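Sn-glycerol-3-phosphate ABC transporter substrate-binding protein UspB (Mycobacterium tuberculosis, PDB 4MFI) probably captures glycerophosphocholine outside the cytoplasmic membrane and hands it to an ABC importer, such delivery being the general role of solute-binding proteins. Local coordinates at residues 130-133 with 134-137; 277-280 with 281-285; 370-373 with 374-377. All coordinates share one frame; numbering follows the deposited sequence.

Contact 1. Residues 130-133 with 134-137; sequences DYVD and SLLA
V132 and D133 hand their carbonyls to the first turn of a short helix, a worked example of how a chain leaving a loop starts to wind. V132 is the N-cap, its backbone (phi -48°, psi 129°) still extended, while D133 is already helical. L136 N donates to V132 O at 3.2 Å, and A137 N reaches D133 O at 3.0 Å; these are the first two i to i+4 bonds of the helix. Among the side chains, V132 lies obliquely across L135, with V132 CB 3.8 Å from L135 CD1 and V132 CG1 equally close to L135 CG. Placing CG1 anti to the backbone N (chi1 172°) turns that methyl toward the leucine branch. One residue earlier, Y131 CB meets L136 CB at 4.0 Å, and the phenol leads away to T331. D133 forms a salt bridge with K350, and the buried hydroxyl of S134 is satisfied by T378. Backbone hydrogen bonds join D130 to K350 and V132 to V348, so the loop after helix 118-124 is held along 348-350, while L135 and L136 pack helix 133-137, and Y131 the loop before it, onto strand 144-160.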
ATOM      1  N   ASP A 130       2.396   0.207  19.700  1.00  9.90           N
ATOM      2  CA  ASP A 130       3.610   0.708  19.051  1.00 10.57           C
ATOM      3  C   ASP A 130       3.660   0.420  17.547  1.00 10.11           C
ATOM      4  O   ASP A 130       4.614   0.803  16.873  1.00 11.68           O
ATOM      5  CB  ASP A 130       4.878   0.168  19.726  1.00 11.78           C
ATOM      6  CG  ASP A 130       6.148   0.880  19.248  1.00 13.34           C
ATOM      7  OD1 ASP A 130       6.173   2.134  19.215  1.00 14.10           O
ATOM      8  OD2 ASP A 130       7.122   0.185  18.888  1.00 14.11           O
ATOM      9  N   TYR A 131       2.655  -0.263  17.008  1.00  8.20           N
ATOM     10  CA  TYR A 131       2.546  -0.347  15.552  1.00  8.28           C
ATOM     11  C   TYR A 131       1.915   0.932  15.036  1.00  7.46           C
ATOM     12  O   TYR A 131       0.993   1.467  15.663  1.00  9.13           O
ATOM     13  CB  TYR A 131       1.733  -1.573  15.113  1.00  7.75           C
ATOM     14  CG  TYR A 131       2.505  -2.862  15.257  1.00  7.55           C
ATOM     15  CD1 TYR A 131       2.617  -3.493  16.492  1.00 10.92           C
ATOM     16  CD2 TYR A 131       3.162  -3.421  14.171  1.00  8.10           C
ATOM     17  CE1 TYR A 131       3.340  -4.655  16.631  1.00 11.12           C
ATOM     18  CE2 TYR A 131       3.891  -4.586  14.299  1.00  8.95           C
ATOM     19  CZ  TYR A 131       3.972  -5.200  15.532  1.00 10.68           C
ATOM     20  OH  TYR A 131       4.693  -6.360  15.674  1.00 13.17           O
ATOM     21  N   VAL A 132       2.426   1.430  13.909  1.00  7.27           N
ATOM     22  CA  VAL A 132       1.838   2.584  13.229  1.00  7.26           C
ATOM     23  C   VAL A 132       0.334   2.336  13.125  1.00  7.50           C
ATOM     24  O   VAL A 132      -0.092   1.258  12.707  1.00  7.49           O
ATOM     25  CB  VAL A 132       2.469   2.782  11.835  1.00  7.84           C
ATOM     26  CG1 VAL A 132       1.733   3.855  11.038  1.00  9.37           C
ATOM     27  CG2 VAL A 132       3.957   3.132  11.972  1.00  9.30           C
ATOM     28  N   ASP A 133      -0.466   3.313  13.543  1.00  8.34           N
ATOM     29  CA  ASP A 133      -1.897   3.086  13.737  1.00  9.16           C
ATOM     30  C   ASP A 133      -2.583   2.544  12.495  1.00  7.19           C
ATOM     31  O   ASP A 133      -3.280   1.521  12.563  1.00  8.87           O
ATOM     32  CB  ASP A 133      -2.612   4.364  14.196  1.00 10.37           C
ATOM     33  CG  ASP A 133      -2.299   4.742  15.631  1.00 15.15           C
ATOM     34  OD1 ASP A 133      -1.724   3.910  16.361  1.00 15.63           O
ATOM     35  OD2 ASP A 133      -2.653   5.875  16.038  1.00 19.21           O
ATOM     36  N   SER A 134      -2.382   3.212  11.360  1.00  7.21           N
ATOM     37  CA  SER A 134      -3.069   2.807  10.137  1.00  8.08           C
ATOM     38  C   SER A 134      -2.594   1.441   9.671  1.00  8.11           C
ATOM     39  O   SER A 134      -3.385   0.657   9.151  1.00  8.63           O
ATOM     40  CB  SER A 134      -2.893   3.842   9.019  1.00  9.60           C
ATOM     41  OG  SER A 134      -1.537   3.906   8.614  1.00 10.96           O
ATOM     42  N   LEU A 135      -1.308   1.152   9.862  1.00  6.76           N
ATOM     43  CA  LEU A 135      -0.736  -0.084   9.327  1.00  6.61           C
ATOM     44  C   LEU A 135      -1.282  -1.318  10.036  1.00  7.37           C
ATOM     45  O   LEU A 135      -1.444  -2.368   9.419  1.00  7.86           O
ATOM     46  CB  LEU A 135       0.794  -0.062   9.371  1.00  6.89           C
ATOM     47  CG  LEU A 135       1.468   1.021   8.520  1.00  7.54           C
ATOM     48  CD1 LEU A 135       2.989   0.893   8.601  1.00  8.75           C
ATOM     49  CD2 LEU A 135       0.996   0.964   7.072  1.00  8.02           C
ATOM     50  N   LEU A 136      -1.561  -1.203  11.330  1.00  7.84           N
ATOM     51  CA  LEU A 136      -2.204  -2.299  12.045  1.00  7.39           C
ATOM     52  C   LEU A 136      -3.715  -2.325  11.784  1.00  7.84           C
ATOM     53  O   LEU A 136      -4.308  -3.403  11.634  1.00  8.00           O
ATOM     54  CB  LEU A 136      -1.908  -2.214  13.544  1.00  9.73           C
ATOM     55  CG  LEU A 136      -2.471  -3.374  14.370  1.00 10.15           C
ATOM     56  CD1 LEU A 136      -1.914  -4.706  13.887  1.00 12.01           C
ATOM     57  CD2 LEU A 136      -2.157  -3.167  15.836  1.00 12.95           C
ATOM     58  N   ALA A 137      -4.329  -1.143  11.717  1.00  6.72           N
ATOM     59  CA  ALA A 137      -5.766  -1.027  11.442  1.00  6.42           C
ATOM     60  C   ALA A 137      -6.140  -1.570  10.066  1.00  6.50           C
ATOM     61  O   ALA A 137      -7.292  -1.943   9.834  1.00  7.66           O
ATOM     62  CB  ALA A 137      -6.222   0.419  11.574  1.00  7.89           C
TER

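Contact 2. Residues 277-280 with 281-285; sequences AGIT and ASARF
I279 O is gripped by two backbone amides, those of S282 and A283, in the last turn of the helix, which A283 leaves. The two donors use the oxygen very differently. A283 N, at 2.9 Å, approaches almost straight along the carbonyl bond, whereas S282 N, at 3.2 Å, stands well above the carbonyl plane, 71° out of it. The first is an i to i+4 bond and the second an i to i+3 bond, a tightening often met in a last helical turn. Two residues earlier the pattern is still regular, with A281 N bonded to A277 O; in between, S282 N makes only a weak bond to G278 O.

Water takes up part of what the last turn leaves over. One water donates to G278 O and lies 2.6 Å from S282 OG; the serine hydroxyl, beside its own backbone N (chi1 -72°), is thereby directed back along the helix toward that carbonyl. A second water donates to both T280 O and A283 O, bridging the last turn and the residue that leaves it. T280 OG1 likewise turns back, and bonds to L276 O one turn earlier.

Apolar contact is slight: I279 CG2 and A283 CB are 4.4 Å apart, and the methyl of A283 also rests over one face of the F285 ring, 4.0 Å above its plane and displaced toward the rim. I279 itself is buried against Y158, F261 and F287, whereas most of its neighbours here are exposed. The chemistry is thus that of a helix C-terminus at the surface: terminal carbonyls share amides or turn to water, and the chain passes into extended geometry at A283 before strand 287-290.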
ATOM      1  N   ALA A 277      13.990   4.516  -4.119  1.00 12.50           N
ATOM      2  CA  ALA A 277      15.375   4.122  -4.358  1.00 13.91           C
ATOM      3  C   ALA A 277      15.718   4.112  -5.852  1.00 14.07           C
ATOM      4  O   ALA A 277      16.788   4.580  -6.261  1.00 15.92           O
ATOM      5  CB  ALA A 277      15.660   2.773  -3.732  1.00 16.44           C
ATOM      6  N   GLY A 278      14.805   3.590  -6.668  1.00 13.68           N
ATOM      7  CA  GLY A 278      15.019   3.520  -8.104  1.00 12.49           C
ATOM      8  C   GLY A 278      15.082   4.887  -8.765  1.00 11.97           C
ATOM      9  O   GLY A 278      15.932   5.137  -9.627  1.00 13.84           O
ATOM     10  N   ILE A 279      14.176   5.774  -8.366  1.00 10.60           N
ATOM     11  CA  ILE A 279      14.180   7.137  -8.876  1.00 11.49           C
ATOM     12  C   ILE A 279      15.458   7.864  -8.455  1.00 12.08           C
ATOM     13  O   ILE A 279      16.079   8.563  -9.257  1.00 13.03           O
ATOM     14  CB  ILE A 279      12.920   7.897  -8.410  1.00 10.25           C
ATOM     15  CG1 ILE A 279      11.671   7.273  -9.050  1.00 10.19           C
ATOM     16  CG2 ILE A 279      13.032   9.376  -8.743  1.00 10.46           C
ATOM     17  CD1 ILE A 279      10.363   7.726  -8.436  1.00 10.39           C
ATOM     18  N   THR A 280      15.867   7.679  -7.204  1.00 12.29           N
ATOM     19  CA  THR A 280      17.088   8.313  -6.717  1.00 13.33           C
ATOM     20  C   THR A 280      18.300   7.880  -7.543  1.00 14.41           C
ATOM     21  O   THR A 280      19.166   8.694  -7.877  1.00 16.38           O
ATOM     22  CB  THR A 280      17.328   7.993  -5.231  1.00 14.20           C
ATOM     23  OG1 THR A 280      16.197   8.425  -4.471  1.00 14.07           O
ATOM     24  CG2 THR A 280      18.580   8.706  -4.724  1.00 16.84           C
ATOM     25  N   ALA A 281      18.351   6.598  -7.888  1.00 15.87           N
ATOM     26  CA  ALA A 281      19.477   6.054  -8.640  1.00 17.63           C
ATOM     27  C   ALA A 281      19.501   6.485 -10.109  1.00 18.00           C
ATOM     28  O   ALA A 281      20.565   6.526 -10.724  1.00 21.44           O
ATOM     29  CB  ALA A 281      19.493   4.537  -8.535  1.00 19.73           C
ATOM     30  N   SER A 282      18.334   6.803 -10.662  1.00 16.82           N
ATOM     31  CA  SER A 282      18.197   7.064 -12.096  1.00 15.87           C
ATOM     32  C   SER A 282      18.091   8.541 -12.473  1.00 12.91           C
ATOM     33  O   SER A 282      18.502   8.935 -13.565  1.00 15.19           O
ATOM     34  CB  SER A 282      16.970   6.329 -12.646  1.00 21.71           C
ATOM     35  OG  SER A 282      17.199   4.938 -12.715  1.00 25.00           O
ATOM     36  N   ALA A 283      17.522   9.351 -11.587  1.00 12.84           N
ATOM     37  CA  ALA A 283      17.275  10.757 -11.901  1.00 11.13           C
ATOM     38  C   ALA A 283      18.563  11.564 -12.019  1.00 12.04           C
ATOM     39  O   ALA A 283      19.426  11.512 -11.143  1.00 16.12           O
ATOM     40  CB  ALA A 283      16.363  11.377 -10.857  1.00 11.59           C
ATOM     41  N   ARG A 284      18.677  12.327 -13.099  1.00 10.54           N
ATOM     42  CA  ARG A 284      19.855  13.159 -13.318  1.00 10.36           C
ATOM     43  C   ARG A 284      19.505  14.635 -13.154  1.00 10.98           C
ATOM     44  O   ARG A 284      20.103  15.510 -13.789  1.00 12.65           O
ATOM     45  CB  ARG A 284      20.447  12.891 -14.700  1.00 12.60           C
ATOM     46  CG  ARG A 284      21.034  11.499 -14.870  1.00 16.84           C
ATOM     47  CD  ARG A 284      21.792  11.417 -16.192  1.00 22.67           C
ATOM     48  NE  ARG A 284      22.415  10.119 -16.435  1.00 30.75           N
ATOM     49  CZ  ARG A 284      23.613   9.761 -15.977  1.00 35.81           C
ATOM     50  NH1 ARG A 284      24.327  10.597 -15.234  1.00 35.79           N
ATOM     51  NH2 ARG A 284      24.095   8.558 -16.256  1.00 38.66           N
ATOM     52  N   PHE A 285      18.525  14.891 -12.296  1.00 11.30           N
ATOM     53  CA  PHE A 285      18.112  16.241 -11.937  1.00 10.76           C
ATOM     54  C   PHE A 285      17.752  16.231 -10.456  1.00 10.94           C
ATOM     55  O   PHE A 285      17.538  15.164  -9.877  1.00 11.92           O
ATOM     56  CB  PHE A 285      16.897  16.666 -12.774  1.00 10.67           C
ATOM     57  CG  PHE A 285      15.739  15.705 -12.688  1.00  9.87           C
ATOM     58  CD1 PHE A 285      14.771  15.852 -11.705  1.00 10.07           C
ATOM     59  CD2 PHE A 285      15.615  14.663 -13.590  1.00 11.64           C
ATOM     60  CE1 PHE A 285      13.717  14.966 -11.613  1.00 10.54           C
ATOM     61  CE2 PHE A 285      14.555  13.770 -13.501  1.00 11.04           C
ATOM     62  CZ  PHE A 285      13.607  13.927 -12.512  1.00 11.21           C
TER
HETATM   63  O   HOH W   1      17.108   2.920 -11.146  1.00 34.62           O
HETATM   64  O   HOH W   2      19.165  11.172  -8.239  1.00 27.66           O

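Contact 3. Residues 370-373 with 374-377; sequences VALD and QLPH
Q374 CG lies anti to the backbone N (chi1 -170°) and the chain runs on extended, which carries the amide outward from the helix; one water spans from there to A371, accepting from Q374 NE2 and donating to A371 O, both at 2.8 Å. The turn of the backbone brings L375 CB to 3.4 Å from L372 O. From there chi1 of -78° sets the leucyl branch beside its own N, with L375 CG 3.7 Å from L372 O and L375 CD1 reaching toward L372 CD2 at the limit of packing.

The backbone shows a helix changing its winding. Q374 N is shared between two weak bonds, to V370 O and to A371 O, and the next amide, L375 N, turns to L372 O at 3.1 Å, a sound i to i+3 bond whose donor stands well above the carbonyl plane. H377 N then bonds to Q374 O, again three residues back. P376 has no N-H to offer D373 O; its CD packs against that oxygen at 3.2 Å instead, while a water donates to D373 O. The same oxygen lies at the edge of the H377 imidazole, near the ring plane and 3.5 Å from H377 CD2, and P376 CB sits over the centre of one ring face.

The buried amide of Q374 has partners at both ends: OE1 accepts from L292 N, and NE2 donates to P155 O as well as to the water. This glutamine therefore pins the helix end to strand 144-160 and to the loop following strand 287-290. A turn of 3-10 helix at 375-376, following the alpha-helix and containing a proline, is a familiar form of helix C-terminus.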
ATOM      1  N   VAL A 370      10.657  12.096   4.652  1.00 10.50           N
ATOM      2  CA  VAL A 370       9.343  12.546   4.177  1.00  8.99           C
ATOM      3  C   VAL A 370       8.344  11.386   4.174  1.00  9.10           C
ATOM      4  O   VAL A 370       7.215  11.519   4.666  1.00  9.61           O
ATOM      5  CB  VAL A 370       9.420  13.174   2.771  1.00  9.59           C
ATOM      6  CG1 VAL A 370       8.018  13.410   2.199  1.00 10.65           C
ATOM      7  CG2 VAL A 370      10.215  14.471   2.816  1.00 11.57           C
ATOM      8  N   ALA A 371       8.767  10.242   3.644  1.00  9.53           N
ATOM      9  CA  ALA A 371       7.907   9.062   3.605  1.00 10.20           C
ATOM     10  C   ALA A 371       7.521   8.606   5.015  1.00 10.68           C
ATOM     11  O   ALA A 371       6.371   8.239   5.264  1.00 11.23           O
ATOM     12  CB  ALA A 371       8.591   7.934   2.839  1.00 12.21           C
ATOM     13  N   LEU A 372       8.490   8.631   5.928  1.00 12.38           N
ATOM     14  CA  LEU A 372       8.260   8.298   7.326  1.00 14.07           C
ATOM     15  C   LEU A 372       7.241   9.217   7.971  1.00 13.05           C
ATOM     16  O   LEU A 372       6.309   8.768   8.651  1.00 15.63           O
ATOM     17  CB  LEU A 372       9.565   8.461   8.101  1.00 17.58           C
ATOM     18  CG  LEU A 372      10.480   7.266   8.262  1.00 25.19           C
ATOM     19  CD1 LEU A 372      10.970   7.203   9.698  1.00 26.32           C
ATOM     20  CD2 LEU A 372       9.702   6.039   7.936  1.00 25.55           C
ATOM     21  N   ASP A 373       7.438  10.515   7.775  1.00 13.59           N
ATOM     22  CA  ASP A 373       6.633  11.518   8.457  1.00 13.01           C
ATOM     23  C   ASP A 373       5.182  11.540   7.996  1.00 10.42           C
ATOM     24  O   ASP A 373       4.312  12.047   8.702  1.00 11.94           O
ATOM     25  CB  ASP A 373       7.273  12.899   8.310  1.00 13.98           C
ATOM     26  CG  ASP A 373       8.567  13.030   9.103  1.00 18.07           C
ATOM     27  OD1 ASP A 373       8.823  12.190   9.994  1.00 20.57           O
ATOM     28  OD2 ASP A 373       9.332  13.979   8.838  1.00 19.22           O
ATOM     29  N   GLN A 374       4.914  10.968   6.828  1.00  9.74           N
ATOM     30  CA  GLN A 374       3.541  10.909   6.339  1.00  8.66           C
ATOM     31  C   GLN A 374       2.718   9.803   7.015  1.00  8.59           C
ATOM     32  O   GLN A 374       1.487   9.846   6.994  1.00  9.13           O
ATOM     33  CB  GLN A 374       3.513  10.740   4.815  1.00  8.99           C
ATOM     34  CG  GLN A 374       2.121  10.920   4.228  1.00  7.91           C
ATOM     35  CD  GLN A 374       2.058  10.883   2.712  1.00  7.29           C
ATOM     36  OE1 GLN A 374       1.197  11.529   2.119  1.00  8.96           O
ATOM     37  NE2 GLN A 374       2.948  10.116   2.080  1.00  6.96           N
ATOM     38  N   LEU A 375       3.378   8.812   7.611  1.00  8.77           N
ATOM     39  CA  LEU A 375       2.658   7.666   8.191  1.00  9.30           C
ATOM     40  C   LEU A 375       1.500   7.971   9.172  1.00  9.92           C
ATOM     41  O   LEU A 375       0.453   7.315   9.104  1.00  9.78           O
ATOM     42  CB  LEU A 375       3.637   6.650   8.800  1.00 10.83           C
ATOM     43  CG  LEU A 375       4.331   5.761   7.763  1.00 12.22           C
ATOM     44  CD1 LEU A 375       5.386   4.868   8.402  1.00 14.10           C
ATOM     45  CD2 LEU A 375       3.316   4.915   7.006  1.00 13.91           C
ATOM     46  N   PRO A 376       1.664   8.965  10.072  1.00 11.10           N
ATOM     47  CA  PRO A 376       0.557   9.269  10.988  1.00 10.94           C
ATOM     48  C   PRO A 376      -0.618   9.941  10.285  1.00 11.11           C
ATOM     49  O   PRO A 376      -1.659  10.150  10.911  1.00 14.97           O
ATOM     50  CB  PRO A 376       1.181  10.261  11.980  1.00 13.67           C
ATOM     51  CG  PRO A 376       2.644  10.064  11.856  1.00 14.34           C
ATOM     52  CD  PRO A 376       2.882   9.708  10.436  1.00 12.58           C
ATOM     53  N   HIS A 377      -0.447  10.264   9.006  1.00 10.59           N
ATOM     54  CA  HIS A 377      -1.444  11.011   8.249  1.00 10.93           C
ATOM     55  C   HIS A 377      -2.003  10.181   7.111  1.00 10.06           C
ATOM     56  O   HIS A 377      -2.386  10.688   6.064  1.00 13.77           O
ATOM     57  CB  HIS A 377      -0.816  12.302   7.742  1.00 12.77           C
ATOM     58  CG  HIS A 377      -0.181  13.104   8.826  1.00 15.04           C
ATOM     59  ND1 HIS A 377      -0.915  13.747   9.797  1.00 17.97           N
ATOM     60  CD2 HIS A 377       1.120  13.338   9.118  1.00 15.55           C
ATOM     61  CE1 HIS A 377      -0.096  14.364  10.629  1.00 20.02           C
ATOM     62  NE2 HIS A 377       1.145  14.130  10.241  1.00 19.65           N
TER
HETATM   63  O   HOH W   3       4.842   8.156   2.896  1.00 16.05           O
HETATM   64  O   HOH W   4       4.383  13.575  10.908  1.00 30.89           O

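In the fold
The three contacts follow one another along the chain without nesting or crossing, and each is a local turn. Contact 1 comes first, closing the loop after helix 118-124 by starting helix 133-137. Contact 2 ends helix 276-282 and releases the chain toward strand 287-290; contact 3 ends helix 366-374 ahead of helix 383-386. Space reorders them: contacts 1 and 3 touch, with V132 CG1 4.1 Å from L375 CB, and T378 bonds to both S134 and L375. Contact 2 stays apart, its nearest atoms about 9 Å from contact 3 and about 17 Å from contact 1. All three pack on the long strand 144-160, which ties these helix ends together.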